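Local coordinates for protein iota-carbonic anhydrase (Nostoc sp. PCC 7120 = FACHB-418, PDB 7C5W) that catalyses the hydration of carbon dioxide to bicarbonate without any metal cofactor, working as a homotetramer built as a dimer of dimers, at residues A[22-33]-A[155-165]; A[72-81]-A[88-98]. One frame throughout, in Å; residues are numbered along the deposited sequence.

Contact 1: residues A[22-33]-A[155-165]; sequences RAITESEVLAAQ and WQFLKDDHGKL
Lys159 reaches across to Glu28 and Ala23, and Arg22 to Asp161. The CB of Lys159 lies against Ile24 CG1; with CG anti to the backbone N (chi1 -176°) and the chain extended beyond it, CD runs beside Arg22 O and Ala23 O. Lys159 crosses the Glu28 side chain at about a right angle, and its NZ forms a salt bridge with Glu28 OE2 and donates to Ala23 O at 3.0 Å. Glu28 is itself steadied by a capping box: Thr25 N gives to Glu28 OE1 at 2.9 Å, while Glu28 N gives to Thr25 OG1. At the turn 160-163, Arg22 NH2 makes a second salt bridge with Asp161 OD1, its guanidinium plane 63° from the carboxylate.

Small Ala32 lets the helix lie over the Phe157 face, its CB 4.0 Å from the ring centroid in a CH-pi contact. Branched Ile24 and Leu165 fill the side next to it: Leu165 CD2 touches Ala32 CB at 3.7 Å and meets Ile24 CG2 tip to tip. Gln33 NE2 comes to the edge of the Trp155 ring and has a weak hydrogen bond to Thr135, while Gln33 OE1 is held by Asn123.

The arrangement is that of an alpha+beta fold, the capped start of helix 26-50 packed across one face of the antiparallel strands 148-159 and 165-173.

Contact 2: residues A[72-81]-A[88-98]; sequences GPVLFKPTLA and RTTRAGALAYF
Pro78 CB stands over the face of the Tyr97 ring, 3.3 Å from the centroid and 12° off the normal, in a close CH-pi contact. Tyr97 takes chi1 172°, its CG trans to the backbone N, which swings the ring out from helix 91-99 to lie against the proline. Proline suits the place because its rigid ring offers C-H groups on two sides, and Pro78 CG also sits over the face of the Phe76 ring.

Phe76 turns its edge toward the face of Tyr97, the planes 81° apart in an offset edge-to-face pair with centroids 6.0 Å apart. Against Phe98 the same ring lies nearly parallel but slid aside, so that Phe76 CZ is 3.9 Å from Phe98 CZ with little overlap. The small Ala94 touches the edge of Phe76 with its CB.

Chi1 sets Arg88 CG against Pro78 CG at a distance of 3.7 Å, and the bend at chi2 turns the chain toward the first turn of the helix that follows. There Arg88 NH1 donates to Gly93 O at 2.9 Å, nearly in the guanidinium plane; NH1 also forms a salt bridge with Asp108, and NE donates to Arg85 O. The backbones are joined by Arg88 N to Phe76 O at 2.9 Å, and more weakly by Val74 N to Thr89 O.

Tyr97 OH receives a weak bond from Leu80 N at 3.3 Å, and Thr79 OG1 is hydrogen-bonded to Ser172. The contact brings two hydrogencarbonate-binding residues together, Thr79 OG1 4.0 Å from Tyr97 OH, on a largely apolar, aromatic base. Rigid proline and packed rings would hold the phenol's orientation, consistent with a site that positions its ligand through protein groups rather than a metal.

Contact 1 and contact 2 both reach the same mixed sheet but hold different helices to it: helix 26-50 in contact 1, helix 91-99 in contact 2. Their centres lie 20 Å apart and their nearest atoms about 6 Å apart, without touching. Strand 165-173 lies between strands 75-77 and 148-159, and its His170 meets both Phe76 and Trp155, bridging the two aromatic groups. Contact 2 contains the hydrogencarbonate-binding residues Thr79 and Tyr97; from contact 1 the Trp155 side chain comes within about 9 Å of that of Thr79 and about 10 Å of that of Tyr97. Both contacts also touch the third subunit.

Contact 1: residues A[22-33]-A[155-165]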
loop_
_atom_site.group_PDB
_atom_site.type_symbol
_atom_site.label_atom_id
_atom_site.label_comp_id
_atom_site.label_asym_id
_atom_site.label_seq_id
_atom_site.Cartn_x
_atom_site.Cartn_y
_atom_site.Cartn_z
ATOM N N ARG A 22 -6.829 7.461 -0.668
ATOM C CA ARG A 22 -5.394 7.538 -1.034
ATOM C C ARG A 22 -5.079 6.626 -2.226
ATOM O O ARG A 22 -3.933 6.654 -2.704
ATOM C CB ARG A 22 -4.548 7.096 0.153
ATOM C CG ARG A 22 -4.813 7.918 1.398
ATOM C CD ARG A 22 -3.583 7.936 2.259
ATOM N NE ARG A 22 -3.135 9.297 2.472
ATOM C CZ ARG A 22 -1.941 9.752 2.154
ATOM N NH1 ARG A 22 -1.032 8.974 1.599
ATOM N NH2 ARG A 22 -1.651 10.999 2.424
ATOM N N ALA A 23 -6.046 5.829 -2.667
ATOM C CA ALA A 23 -5.891 4.906 -3.809
ATOM C C ALA A 23 -5.905 5.722 -5.103
ATOM O O ALA A 23 -6.556 6.759 -5.132
ATOM C CB ALA A 23 -6.995 3.869 -3.798
ATOM N N ILE A 24 -5.221 5.231 -6.132
ATOM C CA ILE A 24 -5.259 5.790 -7.508
ATOM C C ILE A 24 -6.308 5.017 -8.314
ATOM O O ILE A 24 -6.365 3.775 -8.188
ATOM C CB ILE A 24 -3.853 5.715 -8.145
ATOM C CG1 ILE A 24 -2.839 6.561 -7.371
ATOM C CG2 ILE A 24 -3.905 6.101 -9.617
ATOM C CD1 ILE A 24 -1.394 6.331 -7.762
ATOM N N THR A 25 -7.095 5.729 -9.121
ATOM C CA THR A 25 -8.034 5.161 -10.126
ATOM C C THR A 25 -7.360 5.157 -11.497
ATOM O O THR A 25 -6.411 5.940 -11.695
ATOM C CB THR A 25 -9.321 5.990 -10.238
ATOM O OG1 THR A 25 -8.950 7.207 -10.890
ATOM C CG2 THR A 25 -9.972 6.270 -8.899
ATOM N N GLU A 26 -7.872 4.331 -12.406
ATOM C CA GLU A 26 -7.425 4.244 -13.815
ATOM C C GLU A 26 -7.426 5.644 -14.440
ATOM O O GLU A 26 -6.438 5.982 -15.112
ATOM C CB GLU A 26 -8.321 3.274 -14.584
ATOM C CG GLU A 26 -7.884 3.066 -16.021
ATOM C CD GLU A 26 -8.593 1.922 -16.722
ATOM O OE1 GLU A 26 -8.044 1.426 -17.739
ATOM O OE2 GLU A 26 -9.685 1.521 -16.237
ATOM N N SER A 27 -8.491 6.421 -14.229
ATOM C CA SER A 27 -8.708 7.731 -14.895
ATOM C C SER A 27 -7.655 8.744 -14.412
ATOM O O SER A 27 -7.170 9.526 -15.247
ATOM C CB SER A 27 -10.125 8.229 -14.697
ATOM O OG SER A 27 -10.301 8.751 -13.390
ATOM N N GLU A 28 -7.316 8.729 -13.122
ATOM C CA GLU A 28 -6.206 9.525 -12.535
ATOM C C GLU A 28 -4.875 9.190 -13.226
ATOM O O GLU A 28 -4.082 10.119 -13.462
ATOM C CB GLU A 28 -6.089 9.251 -11.035
ATOM C CG GLU A 28 -7.105 9.997 -10.187
ATOM C CD GLU A 28 -7.050 9.642 -8.708
ATOM O OE1 GLU A 28 -6.656 8.506 -8.384
ATOM O OE2 GLU A 28 -7.395 10.495 -7.879
ATOM N N VAL A 29 -4.618 7.914 -13.525
ATOM C CA VAL A 29 -3.350 7.470 -14.172
ATOM C C VAL A 29 -3.314 8.026 -15.599
ATOM O O VAL A 29 -2.276 8.595 -15.987
ATOM C CB VAL A 29 -3.198 5.939 -14.174
ATOM C CG1 VAL A 29 -2.000 5.502 -15.001
ATOM C CG2 VAL A 29 -3.102 5.380 -12.767
ATOM N N LEU A 30 -4.398 7.851 -16.358
ATOM C CA LEU A 30 -4.471 8.295 -17.774
ATOM C C LEU A 30 -4.305 9.818 -17.812
ATOM O O LEU A 30 -3.544 10.316 -18.663
ATOM C CB LEU A 30 -5.793 7.838 -18.397
ATOM C CG LEU A 30 -5.976 6.322 -18.489
ATOM C CD1 LEU A 30 -7.252 5.973 -19.254
ATOM C CD2 LEU A 30 -4.768 5.655 -19.138
ATOM N N ALA A 31 -4.954 10.522 -16.887
ATOM C CA ALA A 31 -4.863 11.992 -16.746
ATOM C C ALA A 31 -3.401 12.404 -16.512
ATOM O O ALA A 31 -2.922 13.268 -17.262
ATOM C CB ALA A 31 -5.763 12.474 -15.634
ATOM N N ALA A 32 -2.718 11.801 -15.533
ATOM C CA ALA A 32 -1.309 12.110 -15.190
ATOM C C ALA A 32 -0.387 11.818 -16.389
ATOM O O ALA A 32 0.522 12.626 -16.627
ATOM C CB ALA A 32 -0.892 11.359 -13.952
ATOM N N GLN A 33 -0.607 10.721 -17.121
ATOM C CA GLN A 33 0.136 10.407 -18.371
ATOM C C GLN A 33 -0.011 11.591 -19.336
ATOM O O GLN A 33 1.023 12.075 -19.826
ATOM C CB GLN A 33 -0.360 9.117 -19.035
ATOM C CG GLN A 33 0.013 7.831 -18.300
ATOM C CD GLN A 33 -0.262 6.614 -19.153
ATOM O OE1 GLN A 33 -1.349 6.461 -19.714
ATOM N NE2 GLN A 33 0.736 5.756 -19.304
ATOM N N TRP A 155 6.312 4.386 -16.300
ATOM C CA TRP A 155 6.070 5.405 -15.236
ATOM C C TRP A 155 5.592 4.715 -13.954
ATOM O O TRP A 155 4.862 3.705 -14.057
ATOM C CB TRP A 155 5.004 6.410 -15.661
ATOM C CG TRP A 155 5.486 7.571 -16.466
ATOM C CD1 TRP A 155 6.490 8.436 -16.155
ATOM C CD2 TRP A 155 4.909 8.042 -17.692
ATOM N NE1 TRP A 155 6.592 9.400 -17.120
ATOM C CE2 TRP A 155 5.639 9.185 -18.075
ATOM C CE3 TRP A 155 3.850 7.611 -18.499
ATOM C CZ2 TRP A 155 5.353 9.892 -19.241
ATOM C CZ3 TRP A 155 3.564 8.316 -19.647
ATOM C CH2 TRP A 155 4.306 9.440 -20.010
ATOM N N GLN A 156 5.933 5.264 -12.791
ATOM C CA GLN A 156 5.243 4.924 -11.519
ATOM C C GLN A 156 4.764 6.225 -10.874
ATOM O O GLN A 156 5.584 7.116 -10.693
ATOM C CB GLN A 156 6.151 4.140 -10.574
ATOM C CG GLN A 156 5.414 3.572 -9.366
ATOM C CD GLN A 156 6.331 2.827 -8.425
ATOM O OE1 GLN A 156 5.908 2.282 -7.410
ATOM N NE2 GLN A 156 7.608 2.799 -8.743
ATOM N N PHE A 157 3.468 6.323 -10.596
ATOM C CA PHE A 157 2.833 7.488 -9.944
ATOM C C PHE A 157 2.557 7.158 -8.478
ATOM O O PHE A 157 2.033 6.066 -8.192
ATOM C CB PHE A 157 1.551 7.863 -10.681
ATOM C CG PHE A 157 1.792 8.270 -12.113
ATOM C CD1 PHE A 157 2.189 9.563 -12.424
ATOM C CD2 PHE A 157 1.663 7.346 -13.139
ATOM C CE1 PHE A 157 2.425 9.929 -13.742
ATOM C CE2 PHE A 157 1.892 7.718 -14.454
ATOM C CZ PHE A 157 2.277 9.005 -14.751
ATOM N N LEU A 158 2.934 8.073 -7.588
ATOM C CA LEU A 158 2.529 8.064 -6.157
ATOM C C LEU A 158 1.531 9.206 -5.911
ATOM O O LEU A 158 1.781 10.337 -6.370
ATOM C CB LEU A 158 3.785 8.207 -5.297
ATOM C CG LEU A 158 3.555 8.307 -3.792
ATOM C CD1 LEU A 158 2.966 7.023 -3.253
ATOM C CD2 LEU A 158 4.857 8.613 -3.069
ATOM N N LYS A 159 0.414 8.905 -5.252
ATOM C CA LYS A 159 -0.613 9.901 -4.843
ATOM C C LYS A 159 -0.172 10.494 -3.502
ATOM O O LYS A 159 -0.154 9.739 -2.499
ATOM C CB LYS A 159 -1.982 9.222 -4.761
ATOM C CG LYS A 159 -3.158 10.137 -4.454
ATOM C CD LYS A 159 -4.468 9.440 -4.710
ATOM C CE LYS A 159 -5.625 10.375 -4.966
ATOM N NZ LYS A 159 -6.726 9.695 -5.689
ATOM N N ASP A 160 0.240 11.766 -3.499
ATOM C CA ASP A 160 0.802 12.449 -2.302
ATOM C C ASP A 160 -0.327 12.751 -1.308
ATOM O O ASP A 160 -1.510 12.502 -1.646
ATOM C CB ASP A 160 1.575 13.721 -2.672
ATOM C CG ASP A 160 0.755 14.780 -3.388
ATOM O OD1 ASP A 160 -0.498 14.769 -3.252
ATOM O OD2 ASP A 160 1.378 15.602 -4.095
ATOM N N ASP A 161 0.047 13.252 -0.124
ATOM C CA ASP A 161 -0.864 13.576 1.007
ATOM C C ASP A 161 -1.953 14.544 0.522
ATOM O O ASP A 161 -2.983 14.628 1.205
ATOM C CB ASP A 161 -0.084 14.135 2.208
ATOM C CG ASP A 161 0.770 13.129 2.981
ATOM O OD1 ASP A 161 0.531 11.911 2.848
ATOM O OD2 ASP A 161 1.671 13.572 3.743
ATOM N N HIS A 162 -1.757 15.211 -0.625
ATOM C CA HIS A 162 -2.705 16.210 -1.194
ATOM C C HIS A 162 -3.481 15.625 -2.381
ATOM O O HIS A 162 -4.179 16.398 -3.061
ATOM C CB HIS A 162 -1.955 17.496 -1.588
ATOM C CG HIS A 162 -1.205 18.115 -0.454
ATOM N ND1 HIS A 162 -1.835 18.843 0.538
ATOM C CD2 HIS A 162 0.109 18.093 -0.131
ATOM C CE1 HIS A 162 -0.940 19.244 1.424
ATOM N NE2 HIS A 162 0.262 18.799 1.034
ATOM N N GLY A 163 -3.345 14.322 -2.645
ATOM C CA GLY A 163 -4.150 13.589 -3.645
ATOM C C GLY A 163 -3.711 13.826 -5.085
ATOM O O GLY A 163 -4.493 13.484 -5.997
ATOM N N LYS A 164 -2.505 14.358 -5.310
ATOM C CA LYS A 164 -1.959 14.587 -6.679
ATOM C C LYS A 164 -0.945 13.480 -7.004
ATOM O O LYS A 164 -0.165 13.080 -6.106
ATOM C CB LYS A 164 -1.342 15.989 -6.794
ATOM N N LEU A 165 -0.958 12.995 -8.246
ATOM C CA LEU A 165 -0.055 11.920 -8.735
ATOM C C LEU A 165 1.323 12.508 -9.067
ATOM O O LEU A 165 1.391 13.429 -9.899
ATOM C CB LEU A 165 -0.694 11.274 -9.967
ATOM C CG LEU A 165 -1.621 10.106 -9.672
ATOM C CD1 LEU A 165 -2.840 10.574 -8.884
ATOM C CD2 LEU A 165 -2.036 9.419 -10.960
#

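Contact 2: residues A[72-81]-A[88-98]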
loop_
_atom_site.group_PDB
_atom_site.type_symbol
_atom_site.label_atom_id
_atom_site.label_comp_id
_atom_site.label_asym_id
_atom_site.label_seq_id
_atom_site.Cartn_x
_atom_site.Cartn_y
_atom_site.Cartn_z
ATOM N N GLY A 72 12.675 12.515 -1.948
ATOM C CA GLY A 72 14.012 11.904 -2.085
ATOM C C GLY A 72 14.306 11.611 -3.554
ATOM O O GLY A 72 13.703 12.204 -4.450
ATOM N N PRO A 73 15.226 10.680 -3.866
ATOM C CA PRO A 73 15.571 10.402 -5.256
ATOM C C PRO A 73 14.346 9.930 -6.044
ATOM O O PRO A 73 13.519 9.221 -5.477
ATOM C CB PRO A 73 16.606 9.279 -5.150
ATOM C CG PRO A 73 16.294 8.641 -3.805
ATOM C CD PRO A 73 15.956 9.823 -2.920
ATOM N N VAL A 74 14.257 10.369 -7.303
ATOM C CA VAL A 74 13.326 9.825 -8.329
ATOM C C VAL A 74 14.108 8.832 -9.191
ATOM O O VAL A 74 15.274 9.126 -9.531
ATOM C CB VAL A 74 12.712 10.947 -9.176
ATOM C CG1 VAL A 74 11.888 10.380 -10.323
ATOM C CG2 VAL A 74 11.891 11.895 -8.317
ATOM N N LEU A 75 13.493 7.692 -9.509
ATOM C CA LEU A 75 14.110 6.650 -10.366
ATOM C C LEU A 75 13.854 7.023 -11.834
ATOM O O LEU A 75 12.917 6.469 -12.464
ATOM C CB LEU A 75 13.536 5.286 -9.989
ATOM C CG LEU A 75 14.035 4.691 -8.671
ATOM C CD1 LEU A 75 13.801 5.632 -7.497
ATOM C CD2 LEU A 75 13.361 3.348 -8.419
ATOM N N PHE A 76 14.665 7.954 -12.347
ATOM C CA PHE A 76 14.533 8.555 -13.698
ATOM C C PHE A 76 15.717 8.123 -14.569
ATOM O O PHE A 76 16.860 8.605 -14.360
ATOM C CB PHE A 76 14.419 10.074 -13.574
ATOM C CG PHE A 76 14.106 10.802 -14.855
ATOM C CD1 PHE A 76 13.520 10.143 -15.925
ATOM C CD2 PHE A 76 14.361 12.162 -14.974
ATOM C CE1 PHE A 76 13.221 10.825 -17.096
ATOM C CE2 PHE A 76 14.062 12.838 -16.146
ATOM C CZ PHE A 76 13.489 12.173 -17.202
ATOM N N LYS A 77 15.463 7.210 -15.507
ATOM C CA LYS A 77 16.426 6.876 -16.588
ATOM C C LYS A 77 15.855 7.432 -17.886
ATOM O O LYS A 77 14.996 6.809 -18.510
ATOM C CB LYS A 77 16.715 5.374 -16.645
ATOM C CG LYS A 77 17.842 4.993 -17.600
ATOM C CD LYS A 77 17.329 4.621 -18.973
ATOM C CE LYS A 77 18.146 5.158 -20.125
ATOM N NZ LYS A 77 17.354 5.147 -21.377
ATOM N N PRO A 78 16.279 8.655 -18.289
ATOM C CA PRO A 78 15.768 9.303 -19.500
ATOM C C PRO A 78 16.176 8.579 -20.795
ATOM O O PRO A 78 17.174 7.875 -20.795
ATOM C CB PRO A 78 16.381 10.710 -19.448
ATOM C CG PRO A 78 16.831 10.879 -18.012
ATOM C CD PRO A 78 17.253 9.493 -17.582
ATOM N N THR A 79 15.387 8.744 -21.860
ATOM C CA THR A 79 15.614 8.101 -23.186
ATOM C C THR A 79 17.068 8.318 -23.631
ATOM O O THR A 79 17.761 7.301 -23.853
ATOM C CB THR A 79 14.661 8.637 -24.262
ATOM O OG1 THR A 79 13.344 8.761 -23.723
ATOM C CG2 THR A 79 14.624 7.752 -25.485
ATOM N N LEU A 80 17.510 9.583 -23.733
ATOM C CA LEU A 80 18.763 9.977 -24.441
ATOM C C LEU A 80 19.836 10.442 -23.450
ATOM O O LEU A 80 20.627 11.313 -23.839
ATOM C CB LEU A 80 18.448 11.097 -25.441
ATOM C CG LEU A 80 17.490 10.732 -26.573
ATOM C CD1 LEU A 80 17.460 11.818 -27.636
ATOM C CD2 LEU A 80 17.873 9.402 -27.189
ATOM N N ALA A 81 19.877 9.873 -22.241
ATOM C CA ALA A 81 20.875 10.179 -21.187
ATOM C C ALA A 81 22.136 9.333 -21.408
ATOM O O ALA A 81 21.978 8.116 -21.569
ATOM C CB ALA A 81 20.267 9.915 -19.830
ATOM N N ARG A 88 19.038 10.162 -13.333
ATOM C CA ARG A 88 18.750 11.547 -12.885
ATOM C C ARG A 88 17.923 11.474 -11.599
ATOM O O ARG A 88 16.701 11.720 -11.646
ATOM C CB ARG A 88 18.071 12.344 -14.006
ATOM C CG ARG A 88 18.884 12.422 -15.296
ATOM C CD ARG A 88 20.346 12.820 -15.103
ATOM N NE ARG A 88 21.138 12.650 -16.324
ATOM C CZ ARG A 88 21.244 13.554 -17.295
ATOM N NH1 ARG A 88 20.620 14.715 -17.204
ATOM N NH2 ARG A 88 21.977 13.287 -18.359
ATOM N N THR A 89 18.596 11.195 -10.483
ATOM C CA THR A 89 17.988 11.021 -9.135
ATOM C C THR A 89 17.750 12.379 -8.443
ATOM O O THR A 89 17.029 12.408 -7.422
ATOM C CB THR A 89 18.854 10.054 -8.323
ATOM O OG1 THR A 89 20.205 10.522 -8.303
ATOM C CG2 THR A 89 18.851 8.667 -8.918
ATOM N N THR A 90 18.280 13.474 -8.992
ATOM C CA THR A 90 18.135 14.850 -8.440
ATOM C C THR A 90 17.336 15.725 -9.413
ATOM O O THR A 90 17.391 15.470 -10.631
ATOM C CB THR A 90 19.490 15.504 -8.143
ATOM O OG1 THR A 90 20.069 15.893 -9.390
ATOM C CG2 THR A 90 20.442 14.597 -7.386
ATOM N N ARG A 91 16.608 16.700 -8.862
ATOM C CA ARG A 91 15.876 17.764 -9.589
ATOM C C ARG A 91 16.764 18.349 -10.699
ATOM O O ARG A 91 16.289 18.468 -11.849
ATOM C CB ARG A 91 15.453 18.826 -8.571
ATOM C CG ARG A 91 14.568 19.929 -9.130
ATOM C CD ARG A 91 14.192 20.923 -8.044
ATOM N NE ARG A 91 13.374 22.011 -8.563
ATOM C CZ ARG A 91 13.833 23.029 -9.290
ATOM N NH1 ARG A 91 15.117 23.099 -9.608
ATOM N NH2 ARG A 91 13.002 23.971 -9.703
ATOM N N ALA A 92 18.004 18.717 -10.372
ATOM C CA ALA A 92 18.949 19.357 -11.315
ATOM C C ALA A 92 19.194 18.415 -12.494
ATOM O O ALA A 92 19.234 18.895 -13.645
ATOM C CB ALA A 92 20.236 19.700 -10.606
ATOM N N GLY A 93 19.364 17.120 -12.219
ATOM C CA GLY A 93 19.555 16.090 -13.262
ATOM C C GLY A 93 18.400 16.093 -14.254
ATOM O O GLY A 93 18.656 16.008 -15.477
ATOM N N ALA A 94 17.165 16.207 -13.751
ATOM C CA ALA A 94 15.917 16.130 -14.552
ATOM C C ALA A 94 15.797 17.394 -15.410
ATOM O O ALA A 94 15.589 17.257 -16.623
ATOM C CB ALA A 94 14.718 15.942 -13.647
ATOM N N LEU A 95 15.922 18.568 -14.788
ATOM C CA LEU A 95 15.922 19.884 -15.477
ATOM C C LEU A 95 16.952 19.869 -16.614
ATOM O O LEU A 95 16.583 20.142 -17.785
ATOM C CB LEU A 95 16.261 20.966 -14.451
ATOM C CG LEU A 95 16.126 22.399 -14.953
ATOM C CD1 LEU A 95 14.716 22.653 -15.468
ATOM C CD2 LEU A 95 16.491 23.386 -13.855
ATOM N N ALA A 96 18.199 19.546 -16.277
ATOM C CA ALA A 96 19.334 19.503 -17.219
ATOM C C ALA A 96 18.937 18.640 -18.424
ATOM O O ALA A 96 19.151 19.067 -19.568
ATOM C CB ALA A 96 20.551 18.969 -16.514
ATOM N N TYR A 97 18.369 17.458 -18.193
ATOM C CA TYR A 97 18.025 16.526 -19.293
ATOM C C TYR A 97 17.095 17.234 -20.282
ATOM O O TYR A 97 17.276 17.072 -21.502
ATOM C CB TYR A 97 17.379 15.238 -18.784
ATOM C CG TYR A 97 16.847 14.384 -19.904
ATOM C CD1 TYR A 97 17.706 13.661 -20.712
ATOM C CD2 TYR A 97 15.494 14.357 -20.207
ATOM C CE1 TYR A 97 17.234 12.906 -21.773
ATOM C CE2 TYR A 97 15.003 13.598 -21.258
ATOM C CZ TYR A 97 15.877 12.867 -22.043
ATOM O OH TYR A 97 15.412 12.108 -23.077
ATOM N N PHE A 98 16.121 17.984 -19.769
ATOM C CA PHE A 98 15.002 18.544 -20.571
ATOM C C PHE A 98 15.438 19.812 -21.314
ATOM O O PHE A 98 15.045 19.952 -22.494
ATOM C CB PHE A 98 13.769 18.764 -19.691
ATOM C CG PHE A 98 13.006 17.490 -19.425
ATOM C CD1 PHE A 98 12.488 16.749 -20.475
ATOM C CD2 PHE A 98 12.846 17.013 -18.135
ATOM C CE1 PHE A 98 11.810 15.568 -20.238
ATOM C CE2 PHE A 98 12.168 15.829 -17.902
ATOM C CZ PHE A 98 11.649 15.113 -18.952
#